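PDB 1W2L: cytochrome oxidase subunit II from Rhodothermus marinus, which probably passes electrons from cytochrome c to the oxygen-reducing centre of a caa3 oxidase, this chain being its heme c-carrying cytochrome c domain. Local coordinates for residues Arg86-Ala89 and Ala90-Phe94. Residues are numbered along the deposited sequence; the frame is centred on the assembly and turned at random.
Sequences REVA and ALIEF
The flat peptide carbonyl of Ala-89 meets Glu-93 one helical turn on. Ala-89 O accepts the bond from Glu-93 N at 2.9 Å. A water also lies 2.8 Å from Ala-89 O and reaches Glu-93 OE1. It may link the two, but it has more acceptors in reach than protons, so not every one can be served at once. The bond from Glu-93 N holds this carbonyl oxygen, and the water may add a second. The Glu-93 chain starts beside its own backbone N and bends at chi2 (-43°). This lays CG 3.4 Å from Ala-89 O and brings the carboxylate round to the water. Glu-93 OE1 also forms a salt bridge with Lys-96, which probably helps hold the carboxylate in place.

Three more backbone bonds continue the alpha-helical i to i+4 pattern: Ala-90 N to Arg-86 O, Leu-91 N to Glu-87 O and Ile-92 N to Val-88 O. The last measures 3.0 Å. On the buried side Val-88 and Ile-92 lie side by side and point the same way. Val-88 CG1, anti to the backbone N (chi1 173°), meets Ile-92 CD1 at 3.8 Å. Ile-92 CG1 sits 3.4 Å from Val-88 O. Leu-91 CG rests 3.5 Å from Glu-87 O.

The segments form most of helix 85-96, the C-terminal helix of the cytochrome c fold. One side packs on the N-terminal helix 5-15, through Ala-90 on Leu-8, Leu-91 on Leu-12 and the Phe-94 ring against Tyr-13. Such pairing of terminal helices is a hallmark of the fold. Leu-91 also touches heme c. Val-88 and Ile-92 pack against helix 54-62, on Leu-62 and Leu-57, so the helix joins both neighbours beside the heme.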
loop_
_atom_site.group_PDB
_atom_site.type_symbol
_atom_site.label_atom_id
_atom_site.label_comp_id
_atom_site.label_asym_id
_atom_site.label_seq_id
_atom_site.Cartn_x
_atom_site.Cartn_y
_atom_site.Cartn_z
ATOM N N ARG A 86 -3.401 -8.517 -12.116
ATOM C CA ARG A 86 -3.672 -9.580 -11.115
ATOM C C ARG A 86 -2.867 -9.302 -9.862
ATOM O O ARG A 86 -3.364 -9.443 -8.765
ATOM C CB ARG A 86 -3.356 -10.968 -11.694
ATOM C CG ARG A 86 -3.299 -12.177 -10.804
ATOM C CD ARG A 86 -3.108 -13.483 -11.594
ATOM N NE ARG A 86 -3.104 -14.631 -10.694
ATOM C CZ ARG A 86 -2.915 -15.679 -9.966
ATOM N NH1 ARG A 86 -1.795 -16.438 -10.086
ATOM N NH2 ARG A 86 -3.776 -16.151 -9.029
ATOM N N GLU A 87 -1.597 -8.923 -10.028
ATOM C CA GLU A 87 -0.734 -8.678 -8.867
ATOM C C GLU A 87 -1.243 -7.499 -8.072
ATOM O O GLU A 87 -1.226 -7.555 -6.855
ATOM C CB GLU A 87 0.691 -8.407 -9.357
ATOM C CG GLU A 87 1.366 -9.687 -9.872
ATOM C CD GLU A 87 2.725 -9.426 -10.507
ATOM O OE1 GLU A 87 2.883 -8.356 -11.153
ATOM O OE2 GLU A 87 3.650 -10.269 -10.408
ATOM N N VAL A 88 -1.676 -6.418 -8.725
ATOM C CA VAL A 88 -2.203 -5.271 -7.972
ATOM C C VAL A 88 -3.456 -5.697 -7.216
ATOM O O VAL A 88 -3.636 -5.353 -6.046
ATOM C CB VAL A 88 -2.482 -4.066 -8.896
ATOM C CG1 VAL A 88 -3.190 -2.949 -8.160
ATOM C CG2 VAL A 88 -1.147 -3.589 -9.481
ATOM N N ALA A 89 -4.351 -6.404 -7.905
ATOM C CA ALA A 89 -5.577 -6.834 -7.269
ATOM C C ALA A 89 -5.278 -7.703 -6.039
ATOM O O ALA A 89 -5.954 -7.589 -4.994
ATOM C CB ALA A 89 -6.462 -7.594 -8.236
ATOM N N ALA A 90 -4.295 -8.578 -6.155
ATOM C CA ALA A 90 -3.906 -9.472 -5.070
ATOM C C ALA A 90 -3.339 -8.717 -3.891
ATOM O O ALA A 90 -3.724 -8.948 -2.755
ATOM C CB ALA A 90 -2.870 -10.488 -5.574
ATOM N N LEU A 91 -2.449 -7.782 -4.154
ATOM C CA LEU A 91 -1.897 -6.967 -3.078
ATOM C C LEU A 91 -3.001 -6.221 -2.363
ATOM O O LEU A 91 -3.002 -6.085 -1.156
ATOM C CB LEU A 91 -0.840 -5.987 -3.605
ATOM C CG LEU A 91 0.517 -6.629 -3.911
ATOM C CD1 LEU A 91 1.307 -5.760 -4.855
ATOM C CD2 LEU A 91 1.331 -6.922 -2.674
ATOM N N ILE A 92 -3.942 -5.658 -3.120
ATOM C CA ILE A 92 -5.044 -4.918 -2.486
ATOM C C ILE A 92 -5.927 -5.832 -1.653
ATOM O O ILE A 92 -6.341 -5.428 -0.563
ATOM C CB ILE A 92 -5.759 -4.080 -3.551
ATOM C CG1 ILE A 92 -4.796 -2.973 -3.983
ATOM C CG2 ILE A 92 -7.065 -3.520 -3.001
ATOM C CD1 ILE A 92 -5.288 -2.077 -5.094
ATOM N N GLU A 93 -6.216 -7.037 -2.155
ATOM C CA GLU A 93 -7.008 -7.968 -1.353
ATOM C C GLU A 93 -6.313 -8.278 -0.023
ATOM O O GLU A 93 -6.925 -8.310 1.049
ATOM C CB GLU A 93 -7.323 -9.214 -2.153
ATOM C CG GLU A 93 -8.440 -8.962 -3.144
ATOM C CD GLU A 93 -9.653 -8.171 -2.699
ATOM O OE1 GLU A 93 -9.856 -7.047 -3.213
ATOM O OE2 GLU A 93 -10.370 -8.650 -1.805
ATOM N N PHE A 94 -5.001 -8.485 -0.100
ATOM C CA PHE A 94 -4.233 -8.735 1.122
ATOM C C PHE A 94 -4.282 -7.526 2.049
ATOM O O PHE A 94 -4.531 -7.652 3.254
ATOM C CB PHE A 94 -2.792 -9.055 0.755
ATOM C CG PHE A 94 -1.856 -9.178 1.935
ATOM C CD1 PHE A 94 -1.860 -10.353 2.695
ATOM C CD2 PHE A 94 -1.012 -8.179 2.331
ATOM C CE1 PHE A 94 -1.013 -10.491 3.792
ATOM C CE2 PHE A 94 -0.160 -8.311 3.412
ATOM C CZ PHE A 94 -0.150 -9.470 4.163
HETATM O O HOH W 1 -8.410 -6.246 -5.049
#